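Local coordinates for protein translation initiation factor eIF2B subunit epsilon (Schizosaccharomyces pombe, PDB 5B04) that serves as the epsilon subunit of eIF2B, the complex that catalyses exchange of GDP for GTP on the gamma subunit of initiation factor eIF2, at residues I326-T337 / S343-C354; K389-A400 / V407-K418. All coordinates share one frame; numbering follows the deposited sequence.

Interactions 1 and 2 each join two successive turns of the same left-handed beta-helix, within the LbH domain of the epsilon subunit. They come in series along the chain, residues 326-354 first and 389-418 later, with centres 18 Å apart and nearest atoms about 7 Å apart, so they do not touch. One parallel sheet links them: strands 326-327 and 344-346 of interaction 1 lie at one end of it, 395-396 and 413-414 of interaction 2 at the other, with 361-363 and 378-380 between. Interaction 1 also uses the sheet containing 332-333 and 349-350, and interaction 2 the one containing 389-390 and 407-408. Together they sample all three walls of the prism.

Interaction 1: residues I326-T337 / S343-C354; sequences IIKARTLIGAYT and SVVANTIIGRNC
Ile327 and Val345 lie side by side and point the same way, with Ile327 CG2 3.8 Å from Val345 CB, while Thr331 crosses Val345 at about a right angle. Beyond the corner, Ile333 and Ile350 carry on this closely packed face. Thr337 closes it: with OG1 beside its backbone N (chi1 -59°), its methyl CG2 stands 3.9 Å from Ile350 CG2 and 3.7 Å from Cys354 CB, and its OG1 donates to Gly334 O at 2.8 Å. The same hydroxyl oxygen weakly accepts Cys354 N. Backbone bonds tie the turns together, among them Ile350 N to Leu332 O (2.7 Å) and Asn353 N to Ala335 O (2.7 Å).

The outward side is looser at its ends, where Ile326, Lys328 and Tyr336 face solvent. Ile326 CG1 meets CG2 of the partly exposed Val344 at 3.6 Å, and extended Lys328 lays its methylenes over Ala346 CB. Leu332 and Ile349 face outward, yet are buried: helix 277-288 covers Ile349, and Pro297 and Phe306 cover Leu332. Arg352 runs its CD past Ala335 CB to a salt bridge with Glu316. Parallel strand pairs in successive turns, separated by corners and enclosing aliphatic side chains, characterise the left-handed beta-helix of hexapeptide-repeat proteins.

Interaction 2: residues K389-A400 / V407-K418; sequences KIGNNCSIEDGA and VIGDNTIIEKNK
Ile408 N donates to Lys389 O at 2.7 Å and Asn411 N to Asn392 O at 2.8 Å, both bonds close to straight. Ser395 N to Thr412 O and Ile414 N to Ser395 O extend the parallel pairing of two neighbouring turns of a left-handed beta-helix. At the corner, Asp410 holds its carboxylate beside its own backbone N (chi1 -67°), which brings OD1 to Asn392 N in a weak bond of 3.1 Å; the Asn392 amide and this carboxylate are inclined by 52°. A leucine in place of Asp410 would probably leave Asn392 N without this acceptor and put an apolar branch at the polar, partly exposed corner. Next to it, Asn411 ND2 reaches Asn393 OD1 in another weak bond.

At the far end the charges pair loosely: Lys416 NZ makes a long salt bridge of 3.8 Å to Glu397 OE1, whereas Lys418 NZ grips Glu415 OE1 within its own turn at 2.9 Å. Inside the helix, Ile396 CG1 packs on Ile414 CD1. The bend of Ile390 at its second torsion (chi2 -63°) brings CD1 within 3.6 Å of Ile408 CG1, and the other branch of Ile408, CG2, rests 3.9 Å from Cys394 SG.

Interaction 1: residues I326-T337 / S343-C354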
loop_
_atom_site.group_PDB
_atom_site.type_symbol
_atom_site.label_atom_id
_atom_site.label_comp_id
_atom_site.label_asym_id
_atom_site.label_seq_id
_atom_site.Cartn_x
_atom_site.Cartn_y
_atom_site.Cartn_z
ATOM N N ILE I 326 26.537 39.148 6.560
ATOM C CA ILE I 326 26.383 37.750 6.933
ATOM C C ILE I 326 26.597 37.561 8.435
ATOM O O ILE I 326 27.611 37.977 8.997
ATOM C CB ILE I 326 27.340 36.830 6.123
ATOM C CG1 ILE I 326 28.809 37.175 6.372
ATOM C CG2 ILE I 326 27.041 36.935 4.637
ATOM C CD1 ILE I 326 29.778 36.262 5.647
ATOM N N ILE I 327 25.610 36.956 9.086
ATOM C CA ILE I 327 25.706 36.672 10.511
ATOM C C ILE I 327 25.732 35.161 10.740
ATOM O O ILE I 327 24.789 34.445 10.401
ATOM C CB ILE I 327 24.550 37.327 11.306
ATOM C CG1 ILE I 327 23.190 36.975 10.704
ATOM C CG2 ILE I 327 24.717 38.837 11.325
ATOM C CD1 ILE I 327 22.023 37.351 11.588
ATOM N N LYS I 328 26.833 34.680 11.302
ATOM C CA LYS I 328 27.049 33.246 11.436
ATOM C C LYS I 328 26.383 32.680 12.688
ATOM O O LYS I 328 25.532 33.328 13.297
ATOM C CB LYS I 328 28.547 32.939 11.432
ATOM C CG LYS I 328 29.257 33.458 10.186
ATOM C CD LYS I 328 30.660 32.895 10.041
ATOM C CE LYS I 328 31.293 33.346 8.731
ATOM N NZ LYS I 328 32.610 32.698 8.483
ATOM N N ALA I 329 26.778 31.468 13.065
ATOM C CA ALA I 329 26.082 30.713 14.103
ATOM C C ALA I 329 26.265 31.291 15.505
ATOM O O ALA I 329 27.221 32.021 15.770
ATOM C CB ALA I 329 26.536 29.262 14.077
ATOM N N ARG I 330 25.331 30.944 16.387
ATOM C CA ARG I 330 25.357 31.342 17.794
ATOM C C ARG I 330 25.425 32.858 17.967
ATOM O O ARG I 330 26.192 33.368 18.784
ATOM C CB ARG I 330 26.530 30.669 18.514
ATOM C CG ARG I 330 26.475 29.148 18.470
ATOM C CD ARG I 330 26.482 28.534 19.863
ATOM N NE ARG I 330 27.832 28.201 20.313
ATOM C CZ ARG I 330 28.101 27.462 21.384
ATOM N NH1 ARG I 330 27.111 26.975 22.122
ATOM N NH2 ARG I 330 29.358 27.207 21.718
ATOM N N THR I 331 24.606 33.571 17.201
ATOM C CA THR I 331 24.571 35.028 17.253
ATOM C C THR I 331 23.205 35.540 17.706
ATOM O O THR I 331 22.170 35.129 17.181
ATOM C CB THR I 331 24.918 35.645 15.882
ATOM O OG1 THR I 331 26.319 35.479 15.625
ATOM C CG2 THR I 331 24.581 37.128 15.853
ATOM N N LEU I 332 23.213 36.436 18.688
ATOM C CA LEU I 332 21.987 37.040 19.193
ATOM C C LEU I 332 21.973 38.538 18.897
ATOM O O LEU I 332 22.944 39.240 19.174
ATOM C CB LEU I 332 21.849 36.784 20.697
ATOM C CG LEU I 332 20.574 37.231 21.417
ATOM C CD1 LEU I 332 20.268 36.276 22.554
ATOM C CD2 LEU I 332 20.711 38.646 21.953
ATOM N N ILE I 333 20.870 39.022 18.334
ATOM C CA ILE I 333 20.746 40.434 17.987
ATOM C C ILE I 333 19.485 41.059 18.579
ATOM O O ILE I 333 18.371 40.614 18.304
ATOM C CB ILE I 333 20.729 40.642 16.460
ATOM C CG1 ILE I 333 21.955 39.993 15.815
ATOM C CG2 ILE I 333 20.667 42.123 16.126
ATOM C CD1 ILE I 333 21.984 40.111 14.307
ATOM N N GLY I 334 19.668 42.097 19.392
ATOM C CA GLY I 334 18.551 42.811 19.982
ATOM C C GLY I 334 17.833 43.676 18.965
ATOM O O GLY I 334 18.359 43.940 17.885
ATOM N N ALA I 335 16.629 44.121 19.313
ATOM C CA ALA I 335 15.807 44.907 18.400
ATOM C C ALA I 335 16.441 46.256 18.074
ATOM O O ALA I 335 17.298 46.745 18.811
ATOM C CB ALA I 335 14.416 45.106 18.985
ATOM N N TYR I 336 16.014 46.836 16.955
ATOM C CA TYR I 336 16.447 48.163 16.513
ATOM C C TYR I 336 17.952 48.244 16.255
ATOM O O TYR I 336 18.532 49.329 16.258
ATOM C CB TYR I 336 16.035 49.224 17.537
ATOM C CG TYR I 336 14.577 49.146 17.926
ATOM C CD1 TYR I 336 13.581 49.536 17.040
ATOM C CD2 TYR I 336 14.195 48.678 19.177
ATOM C CE1 TYR I 336 12.246 49.463 17.389
ATOM C CE2 TYR I 336 12.863 48.603 19.536
ATOM C CZ TYR I 336 11.893 48.996 18.638
ATOM O OH TYR I 336 10.564 48.924 18.989
ATOM N N THR I 337 18.575 47.093 16.024
ATOM C CA THR I 337 20.001 47.044 15.727
ATOM C C THR I 337 20.238 47.048 14.220
ATOM O O THR I 337 19.556 46.349 13.473
ATOM C CB THR I 337 20.666 45.799 16.346
ATOM O OG1 THR I 337 20.486 45.813 17.767
ATOM C CG2 THR I 337 22.156 45.769 16.032
ATOM N N SER I 343 29.492 43.117 6.517
ATOM C CA SER I 343 29.876 42.908 7.908
ATOM C C SER I 343 29.618 41.467 8.336
ATOM O O SER I 343 28.594 40.880 7.987
ATOM C CB SER I 343 29.123 43.874 8.823
ATOM O OG SER I 343 29.427 45.221 8.500
ATOM N N VAL I 344 30.554 40.904 9.093
ATOM C CA VAL I 344 30.448 39.519 9.535
ATOM C C VAL I 344 30.360 39.417 11.055
ATOM O O VAL I 344 31.315 39.729 11.764
ATOM C CB VAL I 344 31.644 38.680 9.052
ATOM C CG1 VAL I 344 31.460 37.223 9.448
ATOM C CG2 VAL I 344 31.812 38.814 7.548
ATOM N N VAL I 345 29.208 38.973 11.547
ATOM C CA VAL I 345 28.997 38.813 12.980
ATOM C C VAL I 345 28.843 37.337 13.332
ATOM O O VAL I 345 27.918 36.676 12.865
ATOM C CB VAL I 345 27.756 39.587 13.455
ATOM C CG1 VAL I 345 27.684 39.589 14.966
ATOM C CG2 VAL I 345 27.788 41.012 12.926
ATOM N N ALA I 346 29.749 36.824 14.158
ATOM C CA ALA I 346 29.761 35.398 14.470
ATOM C C ALA I 346 29.994 35.125 15.953
ATOM O O ALA I 346 30.963 35.608 16.533
ATOM C CB ALA I 346 30.823 34.695 13.638
ATOM N N ASN I 347 29.099 34.342 16.551
ATOM C CA ASN I 347 29.224 33.897 17.938
ATOM C C ASN I 347 29.196 35.051 18.945
ATOM O O ASN I 347 29.726 34.938 20.048
ATOM C CB ASN I 347 30.509 33.070 18.113
ATOM C CG ASN I 347 30.519 32.259 19.398
ATOM O OD1 ASN I 347 29.468 31.889 19.924
ATOM N ND2 ASN I 347 31.711 31.980 19.913
ATOM N N THR I 348 28.564 36.160 18.573
ATOM C CA THR I 348 28.475 37.303 19.478
ATOM C C THR I 348 27.044 37.578 19.928
ATOM O O THR I 348 26.083 37.166 19.278
ATOM C CB THR I 348 29.026 38.591 18.837
ATOM O OG1 THR I 348 27.995 39.225 18.072
ATOM C CG2 THR I 348 30.209 38.285 17.944
ATOM N N ILE I 349 26.919 38.283 21.046
ATOM C CA ILE I 349 25.622 38.712 21.552
ATOM C C ILE I 349 25.516 40.232 21.469
ATOM O O ILE I 349 26.407 40.950 21.921
ATOM C CB ILE I 349 25.400 38.248 23.004
ATOM C CG1 ILE I 349 25.355 36.721 23.071
ATOM C CG2 ILE I 349 24.116 38.837 23.565
ATOM C CD1 ILE I 349 25.301 36.170 24.478
ATOM N N ILE I 350 24.427 40.718 20.879
ATOM C CA ILE I 350 24.247 42.149 20.663
ATOM C C ILE I 350 22.966 42.660 21.314
ATOM O O ILE I 350 21.882 42.129 21.077
ATOM C CB ILE I 350 24.219 42.483 19.162
ATOM C CG1 ILE I 350 25.519 42.028 18.495
ATOM C CG2 ILE I 350 24.000 43.972 18.948
ATOM C CD1 ILE I 350 25.516 42.170 16.992
ATOM N N GLY I 351 23.098 43.700 22.132
ATOM C CA GLY I 351 21.961 44.268 22.832
ATOM C C GLY I 351 21.036 45.072 21.937
ATOM O O GLY I 351 21.222 45.131 20.722
ATOM N N ARG I 352 20.032 45.692 22.549
ATOM C CA ARG I 352 19.060 46.503 21.824
ATOM C C ARG I 352 19.680 47.772 21.248
ATOM O O ARG I 352 20.599 48.347 21.835
ATOM C CB ARG I 352 17.892 46.881 22.740
ATOM C CG ARG I 352 16.958 45.738 23.101
ATOM C CD ARG I 352 15.648 45.850 22.336
ATOM N NE ARG I 352 14.622 44.949 22.854
ATOM C CZ ARG I 352 13.709 45.298 23.756
ATOM N NH1 ARG I 352 13.694 46.530 24.244
ATOM N NH2 ARG I 352 12.812 44.415 24.171
ATOM N N ASN I 353 19.169 48.192 20.093
ATOM C CA ASN I 353 19.492 49.489 19.500
ATOM C C ASN I 353 20.987 49.739 19.298
ATOM O O ASN I 353 21.523 50.739 19.769
ATOM C CB ASN I 353 18.901 50.609 20.363
ATOM C CG ASN I 353 18.671 51.889 19.584
ATOM O OD1 ASN I 353 19.278 52.113 18.536
ATOM N ND2 ASN I 353 17.790 52.740 20.096
ATOM N N CYS I 354 21.655 48.834 18.590
ATOM C CA CYS I 354 23.073 49.006 18.292
ATOM C C CYS I 354 23.291 49.365 16.826
ATOM O O CYS I 354 22.408 49.175 15.992
ATOM C CB CYS I 354 23.856 47.741 18.644
ATOM S SG CYS I 354 23.915 47.374 20.409
#

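Interaction 2: residues K389-A400 / V407-K418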
loop_
_atom_site.group_PDB
_atom_site.type_symbol
_atom_site.label_atom_id
_atom_site.label_comp_id
_atom_site.label_asym_id
_atom_site.label_seq_id
_atom_site.Cartn_x
_atom_site.Cartn_y
_atom_site.Cartn_z
ATOM N N LYS I 389 30.968 53.784 22.199
ATOM C CA LYS I 389 31.172 54.116 20.796
ATOM C C LYS I 389 32.566 53.695 20.348
ATOM O O LYS I 389 33.560 54.015 21.000
ATOM C CB LYS I 389 30.968 55.612 20.554
ATOM C CG LYS I 389 29.863 56.242 21.391
ATOM C CD LYS I 389 28.503 55.623 21.106
ATOM C CE LYS I 389 27.430 56.246 21.987
ATOM N NZ LYS I 389 26.097 55.613 21.790
ATOM N N ILE I 390 32.633 52.968 19.240
ATOM C CA ILE I 390 33.912 52.577 18.664
ATOM C C ILE I 390 34.097 53.264 17.317
ATOM O O ILE I 390 33.229 53.189 16.447
ATOM C CB ILE I 390 34.018 51.052 18.485
ATOM C CG1 ILE I 390 33.604 50.333 19.770
ATOM C CG2 ILE I 390 35.432 50.663 18.096
ATOM C CD1 ILE I 390 34.492 50.642 20.949
ATOM N N GLY I 391 35.229 53.941 17.153
ATOM C CA GLY I 391 35.500 54.684 15.937
ATOM C C GLY I 391 35.821 53.794 14.753
ATOM O O GLY I 391 35.836 52.569 14.872
ATOM N N ASN I 392 36.075 54.415 13.607
ATOM C CA ASN I 392 36.428 53.680 12.399
ATOM C C ASN I 392 37.808 53.041 12.506
ATOM O O ASN I 392 38.695 53.575 13.173
ATOM C CB ASN I 392 36.380 54.603 11.179
ATOM C CG ASN I 392 35.002 55.189 10.943
ATOM O OD1 ASN I 392 33.988 54.538 11.189
ATOM N ND2 ASN I 392 34.961 56.427 10.463
ATOM N N ASN I 393 37.973 51.894 11.850
ATOM C CA ASN I 393 39.262 51.211 11.758
ATOM C C ASN I 393 39.868 50.881 13.124
ATOM O O ASN I 393 41.021 51.209 13.397
ATOM C CB ASN I 393 40.241 52.059 10.937
ATOM C CG ASN I 393 41.435 51.263 10.444
ATOM O OD1 ASN I 393 42.528 51.349 11.006
ATOM N ND2 ASN I 393 41.232 50.486 9.386
ATOM N N CYS I 394 39.089 50.226 13.979
ATOM C CA CYS I 394 39.559 49.880 15.316
ATOM C C CYS I 394 39.712 48.375 15.505
ATOM O O CYS I 394 39.037 47.582 14.851
ATOM C CB CYS I 394 38.608 50.435 16.376
ATOM S SG CYS I 394 38.598 52.235 16.504
ATOM N N SER I 395 40.607 47.993 16.409
ATOM C CA SER I 395 40.823 46.590 16.734
ATOM C C SER I 395 40.679 46.353 18.234
ATOM O O SER I 395 41.463 46.863 19.032
ATOM C CB SER I 395 42.203 46.130 16.258
ATOM O OG SER I 395 42.455 44.790 16.642
ATOM N N ILE I 396 39.664 45.582 18.607
ATOM C CA ILE I 396 39.440 45.229 20.002
ATOM C C ILE I 396 39.675 43.735 20.184
ATOM O O ILE I 396 39.021 42.912 19.544
ATOM C CB ILE I 396 38.024 45.601 20.458
ATOM C CG1 ILE I 396 37.719 47.054 20.088
ATOM C CG2 ILE I 396 37.873 45.386 21.953
ATOM C CD1 ILE I 396 36.383 47.542 20.589
ATOM N N GLU I 397 40.610 43.390 21.063
ATOM C CA GLU I 397 41.120 42.027 21.127
ATOM C C GLU I 397 40.650 41.269 22.370
ATOM O O GLU I 397 39.906 41.805 23.189
ATOM C CB GLU I 397 42.646 42.061 21.050
ATOM C CG GLU I 397 43.153 42.867 19.857
ATOM C CD GLU I 397 44.663 42.902 19.754
ATOM O OE1 GLU I 397 45.341 42.527 20.733
ATOM O OE2 GLU I 397 45.174 43.309 18.688
ATOM N N ASP I 398 41.088 40.019 22.496
ATOM C CA ASP I 398 40.559 39.103 23.505
ATOM C C ASP I 398 40.801 39.563 24.941
ATOM O O ASP I 398 41.913 39.938 25.308
ATOM C CB ASP I 398 41.158 37.707 23.312
ATOM C CG ASP I 398 40.908 37.151 21.923
ATOM O OD1 ASP I 398 39.991 37.650 21.236
ATOM O OD2 ASP I 398 41.627 36.213 21.519
ATOM N N GLY I 399 39.743 39.522 25.748
ATOM C CA GLY I 399 39.834 39.875 27.152
ATOM C C GLY I 399 39.451 41.315 27.432
ATOM O O GLY I 399 39.256 41.698 28.586
ATOM N N ALA I 400 39.338 42.109 26.372
ATOM C CA ALA I 400 39.047 43.532 26.503
ATOM C C ALA I 400 37.693 43.783 27.154
ATOM O O ALA I 400 36.689 43.174 26.787
ATOM C CB ALA I 400 39.106 44.208 25.145
ATOM N N VAL I 407 34.324 56.001 24.847
ATOM C CA VAL I 407 34.382 56.255 23.413
ATOM C C VAL I 407 35.787 56.018 22.869
ATOM O O VAL I 407 36.740 56.676 23.278
ATOM C CB VAL I 407 33.944 57.691 23.076
ATOM C CG1 VAL I 407 34.225 58.002 21.615
ATOM C CG2 VAL I 407 32.472 57.885 23.398
ATOM N N ILE I 408 35.907 55.071 21.945
ATOM C CA ILE I 408 37.186 54.772 21.314
ATOM C C ILE I 408 37.320 55.532 19.999
ATOM O O ILE I 408 36.435 55.474 19.146
ATOM C CB ILE I 408 37.349 53.263 21.050
ATOM C CG1 ILE I 408 37.254 52.477 22.360
ATOM C CG2 ILE I 408 38.672 52.984 20.354
ATOM C CD1 ILE I 408 38.372 52.762 23.332
ATOM N N GLY I 409 38.429 56.248 19.842
ATOM C CA GLY I 409 38.652 57.044 18.652
ATOM C C GLY I 409 39.089 56.224 17.456
ATOM O O GLY I 409 39.457 55.059 17.593
ATOM N N ASP I 410 39.050 56.843 16.279
ATOM C CA ASP I 410 39.398 56.168 15.033
ATOM C C ASP I 410 40.841 55.670 15.028
ATOM O O ASP I 410 41.714 56.263 15.664
ATOM C CB ASP I 410 39.171 57.102 13.841
ATOM C CG ASP I 410 37.706 57.423 13.619
ATOM O OD1 ASP I 410 36.909 57.262 14.568
ATOM O OD2 ASP I 410 37.351 57.840 12.497
ATOM N N ASN I 411 41.067 54.574 14.310
ATOM C CA ASN I 411 42.397 53.998 14.122
ATOM C C ASN I 411 43.093 53.653 15.436
ATOM O O ASN I 411 44.302 53.836 15.575
ATOM C CB ASN I 411 43.270 54.951 13.304
ATOM C CG ASN I 411 42.541 55.516 12.100
ATOM O OD1 ASN I 411 42.014 56.629 12.146
ATOM N ND2 ASN I 411 42.498 54.748 11.018
ATOM N N THR I 412 42.323 53.146 16.392
ATOM C CA THR I 412 42.857 52.808 17.708
ATOM C C THR I 412 42.830 51.302 17.948
ATOM O O THR I 412 41.887 50.618 17.550
ATOM C CB THR I 412 42.067 53.512 18.828
ATOM O OG1 THR I 412 41.852 54.884 18.475
ATOM C CG2 THR I 412 42.824 53.442 20.148
ATOM N N ILE I 413 43.871 50.790 18.598
ATOM C CA ILE I 413 43.944 49.372 18.925
ATOM C C ILE I 413 44.035 49.145 20.430
ATOM O O ILE I 413 45.038 49.482 21.060
ATOM C CB ILE I 413 45.154 48.698 18.252
ATOM C CG1 ILE I 413 45.013 48.746 16.731
ATOM C CG2 ILE I 413 45.294 47.259 18.729
ATOM C CD1 ILE I 413 46.168 48.106 15.993
ATOM N N ILE I 414 43.047 48.436 20.966
ATOM C CA ILE I 414 43.052 48.032 22.360
ATOM C C ILE I 414 43.562 46.623 22.508
ATOM O O ILE I 414 42.982 45.694 22.015
ATOM C CB ILE I 414 41.649 48.064 22.944
ATOM C CG1 ILE I 414 41.117 49.472 22.926
ATOM C CG2 ILE I 414 41.652 47.608 24.379
ATOM C CD1 ILE I 414 39.982 49.648 21.965
ATOM N N GLU I 415 44.624 46.483 23.264
ATOM C CA GLU I 415 45.322 45.235 23.405
ATOM C C GLU I 415 44.521 44.314 24.261
ATOM O O GLU I 415 43.547 44.716 24.831
ATOM C CB GLU I 415 46.677 45.461 24.040
ATOM C CG GLU I 415 47.504 46.547 23.391
ATOM C CD GLU I 415 48.896 46.604 23.962
ATOM O OE1 GLU I 415 49.034 46.879 25.165
ATOM O OE2 GLU I 415 49.848 46.359 23.207
ATOM N N LYS I 416 44.910 43.055 24.305
ATOM C CA LYS I 416 44.158 42.070 25.039
ATOM C C LYS I 416 44.079 42.406 26.501
ATOM O O LYS I 416 45.040 42.796 27.103
ATOM C CB LYS I 416 44.845 40.721 24.918
ATOM C CG LYS I 416 44.903 40.175 23.508
ATOM C CD LYS I 416 45.699 38.883 23.440
ATOM C CE LYS I 416 45.288 38.014 22.257
ATOM N NZ LYS I 416 44.765 38.765 21.082
ATOM N N ASN I 417 42.903 42.245 27.067
ATOM C CA ASN I 417 42.704 42.251 28.489
ATOM C C ASN I 417 42.689 43.616 29.090
ATOM O O ASN I 417 42.537 43.749 30.287
ATOM C CB ASN I 417 43.782 41.462 29.177
ATOM C CG ASN I 417 44.004 40.134 28.549
ATOM O OD1 ASN I 417 43.356 39.164 28.890
ATOM N ND2 ASN I 417 44.936 40.077 27.632
ATOM N N LYS I 418 42.843 44.639 28.273
ATOM C CA LYS I 418 42.858 45.980 28.805
ATOM C C LYS I 418 41.473 46.240 29.297
ATOM O O LYS I 418 40.521 45.874 28.658
ATOM C CB LYS I 418 43.232 46.987 27.739
ATOM C CG LYS I 418 44.457 47.809 28.084
ATOM C CD LYS I 418 45.548 46.944 28.672
ATOM C CE LYS I 418 46.874 47.678 28.685
ATOM N NZ LYS I 418 47.911 46.980 27.875
#